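Local coordinates for protein Cry23AA1 (Bacillus thuringiensis, PDB 4RHZ) that probably acts as a pore-forming insecticidal crystal toxin of the aerolysin family, binds zinc and forms a binary complex with its partner Cry37Aa1, at residues A[40-45]-A[160-165]; A[98-103]-A[113-118]. All blocks are in the same frame, centred on the assembly; numbering follows the deposited sequence.

Contact 1: residues A[40-45]-A[160-165]; sequences PQFTEI and NVPVNV
Q41 grips the edge of strand 160-165 twice. Its backbone N donates to P162 O at 2.9 Å, and its side-chain NE2 donates to N164 OD1 at 3.0 Å in a fairly straight bond. The Q41 chain leaves its backbone with CG anti to the carbonyl carbon (chi1 -76°) and then runs extended, which carries the amide across P162 at about a right angle: OE1 rests 3.5 Å from P162 CB while NE2 turns to N164. The N164 oxygen lies near the plane of the Q41 amide, but NE2 sits above the N164 carbonyl plane, the two amides being twisted 38° apart. N164 ND2 makes a further, weak hydrogen bond to T39 OG1. Past Q41 the chain turns, and F42 lays its ring over V161. With chi1 at 53°, CG is wedged between backbone N and carbonyl carbon, and one face of the ring receives V161 CG1 in a CH-pi contact, 4.2 Å from the centroid. V161 CG2 fills the angle between F42 CE1 and I45 CD1, 4.0 Å from the latter, and P162 CD approaches F42 CE2 obliquely. P40 pairs with V163 as an antiparallel non-hydrogen-bonded bridge. This is the end of a beta ladder, where strand 32-40 leaves long strand 146-179 of the aerolysin-type sheet; one backbone bond and the Q41 and F42 side chains tie the departing chain before 44-45 joins strand 96-105.

Contact 2: residues A[98-103]-A[113-118]; sequences KQSFKF and TVSAEY
F101 and Y118 reach toward each other from opposite directions along one face of the paired strands, Y118 CE2 lying in the plane of the F101 ring at its edge, 3.9 Å from F101 CZ. The tyrosine OH is held by a hydrogen bond to F218 O. With chi1 near -48°, F101 sets its CG beside its own backbone N, and the ring edge comes to its cross-strand neighbour, with CD1 3.3 Å from V114 O. Two residues on from F101, F103 slants across V114, its CE1 3.8 Å from V114 CG1, while F101 CB sits over one face of the F103 ring. A116 shares this mostly apolar face, which packs on I219 and, through F101, F103 and Y118, on strand 146-179. The other face is polar: K102 and T113 run alongside each other in the same direction, with the lysine methylenes against OG1; S115 OG approaches S100 CB at 3.3 Å; and K98, bent at chi2 and chi4, folds its chain over S115 CB. Its NZ stays 5.4 Å from E117 OE2, too far for a salt bridge. Four backbone bonds join the strands through the hydrogen-bonded pairs Q99-A116 and F101-V114, including V114 N to F101 O at 2.9 Å. Such an amphipathic antiparallel hairpin, polar outside and largely apolar and aromatic beneath, recalls the insertion hairpin of aerolysin-type toxins, which in relatives unfolds to build the transmembrane barrel.

Contact 1 and contact 2 lie 11 Å apart between centres, in the middle of the elongated chain. Both segments of contact 2 fall between those of contact 1 in sequence, so the hairpin is inserted after 40-45 and before 160-165. Strands 44-45 and 96-105 are parallel neighbours in the small sheet, whereas 160-165 belongs to the large one; the two contacts therefore meet where the sheets pack. V161 CG2 lies 3.7 Å from F103 CZ, and V163 CG1 reaches F101 CE2. The hairpin is thus held against the long strand through its aromatic side, consistent with a tucked, soluble state before any rearrangement.

Contact 1: residues A[40-45]-A[160-165]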
ATOM      1  N   PRO A  40      -5.230 -14.333  -3.850  1.00 45.31           N
ATOM      2  CA  PRO A  40      -4.573 -13.089  -4.257  1.00 44.94           C
ATOM      3  C   PRO A  40      -3.703 -13.393  -5.436  1.00 44.18           C
ATOM      4  O   PRO A  40      -3.087 -14.406  -5.428  1.00 43.98           O
ATOM      5  CB  PRO A  40      -3.702 -12.737  -3.030  1.00 45.14           C
ATOM      6  CG  PRO A  40      -3.401 -14.096  -2.399  1.00 45.84           C
ATOM      7  CD  PRO A  40      -4.722 -14.829  -2.554  1.00 45.87           C
ATOM      8  N   GLN A  41      -3.658 -12.531  -6.438  1.00 44.88           N
ATOM      9  CA  GLN A  41      -2.825 -12.784  -7.589  1.00 46.64           C
ATOM     10  C   GLN A  41      -1.311 -12.666  -7.283  1.00 48.06           C
ATOM     11  O   GLN A  41      -0.510 -13.289  -7.978  1.00 48.69           O
ATOM     12  CB  GLN A  41      -3.234 -11.888  -8.764  1.00 46.37           C
ATOM     13  CG  GLN A  41      -4.518 -12.437  -9.383  1.00 48.49           C
ATOM     14  CD  GLN A  41      -4.992 -11.737 -10.645  1.00 52.11           C
ATOM     15  OE1 GLN A  41      -4.351 -10.790 -11.158  1.00 51.81           O
ATOM     16  NE2 GLN A  41      -6.144 -12.199 -11.159  1.00 51.88           N
ATOM     17  N   PHE A  42      -0.956 -11.850  -6.274  1.00 47.34           N
ATOM     18  CA  PHE A  42       0.383 -11.735  -5.739  1.00 46.92           C
ATOM     19  C   PHE A  42       0.228 -11.433  -4.277  1.00 47.46           C
ATOM     20  O   PHE A  42      -0.854 -11.114  -3.795  1.00 46.85           O
ATOM     21  CB  PHE A  42       1.217 -10.646  -6.460  1.00 46.84           C
ATOM     22  CG  PHE A  42       0.558  -9.271  -6.514  1.00 44.98           C
ATOM     23  CD1 PHE A  42       0.591  -8.424  -5.402  1.00 43.65           C
ATOM     24  CD2 PHE A  42      -0.082  -8.837  -7.663  1.00 42.70           C
ATOM     25  CE1 PHE A  42      -0.008  -7.156  -5.432  1.00 42.08           C
ATOM     26  CE2 PHE A  42      -0.692  -7.580  -7.714  1.00 45.14           C
ATOM     27  CZ  PHE A  42      -0.664  -6.730  -6.569  1.00 42.06           C
ATOM     28  N   THR A  43       1.327 -11.520  -3.566  1.00 47.82           N
ATOM     29  CA  THR A  43       1.287 -11.371  -2.139  1.00 48.38           C
ATOM     30  C   THR A  43       2.286 -10.312  -1.587  1.00 47.31           C
ATOM     31  O   THR A  43       2.240  -9.951  -0.403  1.00 47.07           O
ATOM     32  CB  THR A  43       1.431 -12.752  -1.509  1.00 49.45           C
ATOM     33  OG1 THR A  43       1.024 -12.698  -0.147  1.00 53.90           O
ATOM     34  CG2 THR A  43       2.841 -13.273  -1.630  1.00 50.48           C
ATOM     35  N   GLU A  44       3.168  -9.821  -2.465  1.00 45.96           N
ATOM     36  CA  GLU A  44       4.130  -8.783  -2.137  1.00 45.84           C
ATOM     37  C   GLU A  44       3.635  -7.489  -2.699  1.00 42.84           C
ATOM     38  O   GLU A  44       3.616  -7.316  -3.923  1.00 41.65           O
ATOM     39  CB  GLU A  44       5.514  -9.073  -2.763  1.00 47.33           C
ATOM     40  CG  GLU A  44       6.340 -10.162  -2.063  1.00 56.14           C
ATOM     41  CD  GLU A  44       7.554  -9.559  -1.308  1.00 67.17           C
ATOM     42  OE1 GLU A  44       8.508  -9.074  -2.003  1.00 68.04           O
ATOM     43  OE2 GLU A  44       7.545  -9.592  -0.033  1.00 69.03           O
ATOM     44  N   ILE A  45       3.250  -6.570  -1.829  1.00 40.62           N
ATOM     45  CA  ILE A  45       2.803  -5.294  -2.329  1.00 40.44           C
ATOM     46  C   ILE A  45       4.008  -4.693  -3.013  1.00 41.86           C
ATOM     47  O   ILE A  45       5.052  -4.568  -2.394  1.00 41.42           O
ATOM     48  CB  ILE A  45       2.329  -4.334  -1.212  1.00 39.39           C
ATOM     49  CG1 ILE A  45       1.304  -5.005  -0.260  1.00 40.61           C
ATOM     50  CG2 ILE A  45       1.831  -3.027  -1.795  1.00 36.94           C
ATOM     51  CD1 ILE A  45       0.283  -5.831  -1.014  1.00 41.08           C
ATOM     52  N   ASN A 160      -3.492  -2.591  -3.436  1.00 38.41           N
ATOM     53  CA  ASN A 160      -4.652  -2.885  -4.283  1.00 39.15           C
ATOM     54  C   ASN A 160      -4.380  -4.213  -4.970  1.00 38.38           C
ATOM     55  O   ASN A 160      -3.594  -4.266  -5.917  1.00 37.61           O
ATOM     56  CB  ASN A 160      -4.883  -1.788  -5.299  1.00 39.07           C
ATOM     57  CG  ASN A 160      -6.263  -1.939  -6.043  1.00 47.34           C
ATOM     58  OD1 ASN A 160      -6.941  -2.996  -5.983  1.00 49.10           O
ATOM     59  ND2 ASN A 160      -6.669  -0.871  -6.741  1.00 50.50           N
ATOM     60  N   VAL A 161      -4.981  -5.297  -4.480  1.00 37.88           N
ATOM     61  CA  VAL A 161      -4.593  -6.626  -4.993  1.00 36.79           C
ATOM     62  C   VAL A 161      -5.754  -7.330  -5.716  1.00 37.54           C
ATOM     63  O   VAL A 161      -6.791  -7.538  -5.121  1.00 36.83           O
ATOM     64  CB  VAL A 161      -4.090  -7.515  -3.895  1.00 37.20           C
ATOM     65  CG1 VAL A 161      -3.544  -8.820  -4.455  1.00 36.16           C
ATOM     66  CG2 VAL A 161      -2.996  -6.811  -3.015  1.00 35.74           C
ATOM     67  N   PRO A 162      -5.581  -7.678  -7.012  1.00 38.48           N
ATOM     68  CA  PRO A 162      -6.604  -8.495  -7.670  1.00 38.70           C
ATOM     69  C   PRO A 162      -6.662  -9.863  -7.032  1.00 38.25           C
ATOM     70  O   PRO A 162      -5.622 -10.433  -6.655  1.00 38.23           O
ATOM     71  CB  PRO A 162      -6.114  -8.600  -9.124  1.00 39.75           C
ATOM     72  CG  PRO A 162      -5.170  -7.414  -9.339  1.00 40.42           C
ATOM     73  CD  PRO A 162      -4.561  -7.184  -7.969  1.00 38.71           C
ATOM     74  N   VAL A 163      -7.873 -10.380  -6.833  1.00 37.53           N
ATOM     75  CA  VAL A 163      -7.972 -11.773  -6.388  1.00 36.61           C
ATOM     76  C   VAL A 163      -8.757 -12.595  -7.437  1.00 37.45           C
ATOM     77  O   VAL A 163      -9.591 -12.047  -8.220  1.00 36.07           O
ATOM     78  CB  VAL A 163      -8.587 -11.917  -4.972  1.00 36.20           C
ATOM     79  CG1 VAL A 163      -7.872 -11.012  -3.960  1.00 36.39           C
ATOM     80  CG2 VAL A 163     -10.088 -11.580  -4.976  1.00 35.33           C
ATOM     81  N   ASN A 164      -8.446 -13.892  -7.447  1.00 37.94           N
ATOM     82  CA  ASN A 164      -9.170 -14.890  -8.178  1.00 38.36           C
ATOM     83  C   ASN A 164     -10.304 -15.396  -7.310  1.00 38.14           C
ATOM     84  O   ASN A 164     -10.078 -15.766  -6.159  1.00 39.22           O
ATOM     85  CB  ASN A 164      -8.247 -16.050  -8.462  1.00 39.23           C
ATOM     86  CG  ASN A 164      -7.078 -15.647  -9.321  1.00 42.39           C
ATOM     87  OD1 ASN A 164      -7.223 -14.900 -10.305  1.00 42.10           O
ATOM     88  ND2 ASN A 164      -5.892 -16.087  -8.909  1.00 44.52           N
ATOM     89  N   VAL A 165     -11.510 -15.418  -7.875  1.00 37.55           N
ATOM     90  CA  VAL A 165     -12.729 -15.873  -7.186  1.00 35.94           C
ATOM     91  C   VAL A 165     -13.243 -17.138  -7.953  1.00 36.56           C
ATOM     92  O   VAL A 165     -13.784 -17.037  -9.046  1.00 37.41           O
ATOM     93  CB  VAL A 165     -13.788 -14.734  -7.209  1.00 35.56           C
ATOM     94  CG1 VAL A 165     -15.086 -15.154  -6.557  1.00 33.31           C
ATOM     95  CG2 VAL A 165     -13.249 -13.447  -6.545  1.00 34.61           C
TER

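Contact 2: residues A[98-103]-A[113-118]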
ATOM      1  N   LYS A  98     -14.955 -16.341   3.502  1.00 47.23           N
ATOM      2  CA  LYS A  98     -14.212 -15.404   4.345  1.00 48.73           C
ATOM      3  C   LYS A  98     -12.771 -15.753   4.018  1.00 48.80           C
ATOM      4  O   LYS A  98     -12.305 -16.861   4.266  1.00 47.52           O
ATOM      5  CB  LYS A  98     -14.474 -15.657   5.833  1.00 50.36           C
ATOM      6  CG  LYS A  98     -14.838 -14.415   6.729  1.00 56.46           C
ATOM      7  CD  LYS A  98     -13.613 -13.527   7.133  1.00 61.77           C
ATOM      8  CE  LYS A  98     -13.995 -12.337   8.060  1.00 67.23           C
ATOM      9  NZ  LYS A  98     -14.178 -11.030   7.286  1.00 69.12           N
ATOM     10  N   GLN A  99     -12.070 -14.845   3.363  1.00 49.12           N
ATOM     11  CA  GLN A  99     -10.653 -15.091   3.199  1.00 50.76           C
ATOM     12  C   GLN A  99      -9.737 -14.107   3.954  1.00 49.74           C
ATOM     13  O   GLN A  99      -9.967 -12.899   3.990  1.00 48.87           O
ATOM     14  CB  GLN A  99     -10.256 -15.236   1.756  1.00 50.09           C
ATOM     15  CG  GLN A  99      -9.820 -16.649   1.489  1.00 56.58           C
ATOM     16  CD  GLN A  99      -8.349 -16.806   1.620  1.00 61.32           C
ATOM     17  OE1 GLN A  99      -7.608 -15.948   1.171  1.00 68.10           O
ATOM     18  NE2 GLN A  99      -7.903 -17.883   2.225  1.00 61.21           N
ATOM     19  N   SER A 100      -8.715 -14.682   4.556  1.00 49.84           N
ATOM     20  CA  SER A 100      -7.687 -13.913   5.210  1.00 50.26           C
ATOM     21  C   SER A 100      -6.457 -13.857   4.329  1.00 48.78           C
ATOM     22  O   SER A 100      -6.051 -14.854   3.764  1.00 48.94           O
ATOM     23  CB  SER A 100      -7.373 -14.557   6.564  1.00 50.90           C
ATOM     24  OG  SER A 100      -5.980 -14.564   6.728  1.00 56.05           O
ATOM     25  N   PHE A 101      -5.872 -12.678   4.197  1.00 47.97           N
ATOM     26  CA  PHE A 101      -4.665 -12.522   3.410  1.00 46.90           C
ATOM     27  C   PHE A 101      -3.454 -11.951   4.250  1.00 46.91           C
ATOM     28  O   PHE A 101      -3.588 -11.023   5.079  1.00 46.05           O
ATOM     29  CB  PHE A 101      -4.898 -11.557   2.253  1.00 46.44           C
ATOM     30  CG  PHE A 101      -6.134 -11.790   1.436  1.00 47.89           C
ATOM     31  CD1 PHE A 101      -7.366 -11.286   1.857  1.00 44.30           C
ATOM     32  CD2 PHE A 101      -6.043 -12.407   0.179  1.00 45.82           C
ATOM     33  CE1 PHE A 101      -8.475 -11.431   1.104  1.00 42.09           C
ATOM     34  CE2 PHE A 101      -7.155 -12.559  -0.591  1.00 46.47           C
ATOM     35  CZ  PHE A 101      -8.385 -12.077  -0.139  1.00 45.47           C
ATOM     36  N   LYS A 102      -2.273 -12.463   3.961  1.00 46.59           N
ATOM     37  CA  LYS A 102      -1.052 -11.999   4.584  1.00 46.54           C
ATOM     38  C   LYS A 102      -0.256 -11.334   3.495  1.00 44.67           C
ATOM     39  O   LYS A 102       0.198 -12.031   2.594  1.00 42.85           O
ATOM     40  CB  LYS A 102      -0.270 -13.182   5.130  1.00 47.37           C
ATOM     41  CG  LYS A 102      -1.038 -13.933   6.230  1.00 53.26           C
ATOM     42  CD  LYS A 102      -0.792 -13.358   7.688  1.00 61.04           C
ATOM     43  CE  LYS A 102      -1.418 -14.217   8.818  1.00 63.83           C
ATOM     44  NZ  LYS A 102      -0.607 -15.448   9.115  1.00 67.80           N
ATOM     45  N   PHE A 103      -0.142 -10.000   3.544  1.00 43.04           N
ATOM     46  CA  PHE A 103       0.639  -9.306   2.553  1.00 43.06           C
ATOM     47  C   PHE A 103       1.996  -8.840   3.123  1.00 44.66           C
ATOM     48  O   PHE A 103       2.095  -8.406   4.278  1.00 44.84           O
ATOM     49  CB  PHE A 103      -0.120  -8.124   1.985  1.00 42.48           C
ATOM     50  CG  PHE A 103      -1.384  -8.477   1.231  1.00 39.09           C
ATOM     51  CD1 PHE A 103      -2.589  -7.844   1.555  1.00 37.63           C
ATOM     52  CD2 PHE A 103      -1.372  -9.382   0.197  1.00 39.78           C
ATOM     53  CE1 PHE A 103      -3.789  -8.127   0.854  1.00 38.23           C
ATOM     54  CE2 PHE A 103      -2.569  -9.700  -0.514  1.00 41.58           C
ATOM     55  CZ  PHE A 103      -3.779  -9.059  -0.187  1.00 36.08           C
ATOM     56  N   THR A 113      -2.015  -8.435   7.870  1.00 43.28           N
ATOM     57  CA  THR A 113      -3.124  -9.362   7.836  1.00 44.63           C
ATOM     58  C   THR A 113      -4.445  -8.681   7.655  1.00 43.18           C
ATOM     59  O   THR A 113      -4.835  -7.800   8.435  1.00 41.99           O
ATOM     60  CB  THR A 113      -3.179 -10.207   9.121  1.00 45.76           C
ATOM     61  OG1 THR A 113      -2.106 -11.131   9.049  1.00 48.20           O
ATOM     62  CG2 THR A 113      -4.505 -11.043   9.227  1.00 47.29           C
ATOM     63  N   VAL A 114      -5.142  -9.108   6.610  1.00 42.24           N
ATOM     64  CA  VAL A 114      -6.457  -8.559   6.331  1.00 41.93           C
ATOM     65  C   VAL A 114      -7.417  -9.649   5.780  1.00 42.48           C
ATOM     66  O   VAL A 114      -7.004 -10.607   5.109  1.00 42.35           O
ATOM     67  CB  VAL A 114      -6.342  -7.333   5.392  1.00 41.57           C
ATOM     68  CG1 VAL A 114      -5.888  -7.735   4.008  1.00 38.63           C
ATOM     69  CG2 VAL A 114      -7.673  -6.598   5.290  1.00 43.10           C
ATOM     70  N   SER A 115      -8.691  -9.485   6.066  1.00 41.90           N
ATOM     71  CA  SER A 115      -9.672 -10.508   5.773  1.00 42.42           C
ATOM     72  C   SER A 115     -10.835  -9.835   5.062  1.00 41.79           C
ATOM     73  O   SER A 115     -11.181  -8.672   5.343  1.00 39.78           O
ATOM     74  CB  SER A 115     -10.218 -11.113   7.081  1.00 43.21           C
ATOM     75  OG  SER A 115      -9.352 -12.121   7.608  1.00 49.08           O
ATOM     76  N   ALA A 116     -11.471 -10.571   4.160  1.00 40.90           N
ATOM     77  CA  ALA A 116     -12.715 -10.063   3.610  1.00 40.41           C
ATOM     78  C   ALA A 116     -13.662 -11.221   3.256  1.00 40.24           C
ATOM     79  O   ALA A 116     -13.224 -12.367   3.055  1.00 39.59           O
ATOM     80  CB  ALA A 116     -12.451  -9.144   2.416  1.00 40.03           C
ATOM     81  N   GLU A 117     -14.949 -10.890   3.269  1.00 39.55           N
ATOM     82  CA  GLU A 117     -15.987 -11.772   2.829  1.00 40.35           C
ATOM     83  C   GLU A 117     -16.356 -11.584   1.340  1.00 37.91           C
ATOM     84  O   GLU A 117     -16.842 -10.537   0.923  1.00 38.09           O
ATOM     85  CB  GLU A 117     -17.260 -11.693   3.698  1.00 40.92           C
ATOM     86  CG  GLU A 117     -17.932 -13.107   3.562  1.00 47.94           C
ATOM     87  CD  GLU A 117     -18.905 -13.437   4.609  1.00 55.95           C
ATOM     88  OE1 GLU A 117     -19.588 -14.467   4.432  1.00 62.32           O
ATOM     89  OE2 GLU A 117     -19.004 -12.686   5.597  1.00 60.21           O
ATOM     90  N   TYR A 118     -16.080 -12.607   0.562  1.00 36.15           N
ATOM     91  CA  TYR A 118     -16.530 -12.652  -0.824  1.00 36.83           C
ATOM     92  C   TYR A 118     -17.834 -13.447  -1.051  1.00 36.00           C
ATOM     93  O   TYR A 118     -17.851 -14.674  -0.907  1.00 36.35           O
ATOM     94  CB  TYR A 118     -15.427 -13.155  -1.699  1.00 35.98           C
ATOM     95  CG  TYR A 118     -14.279 -12.179  -1.689  1.00 38.46           C
ATOM     96  CD1 TYR A 118     -14.256 -11.100  -2.553  1.00 35.34           C
ATOM     97  CD2 TYR A 118     -13.233 -12.311  -0.756  1.00 39.57           C
ATOM     98  CE1 TYR A 118     -13.198 -10.209  -2.542  1.00 39.38           C
ATOM     99  CE2 TYR A 118     -12.184 -11.398  -0.719  1.00 37.63           C
ATOM    100  CZ  TYR A 118     -12.163 -10.373  -1.596  1.00 39.03           C
ATOM    101  OH  TYR A 118     -11.096  -9.490  -1.534  1.00 41.71           O
TER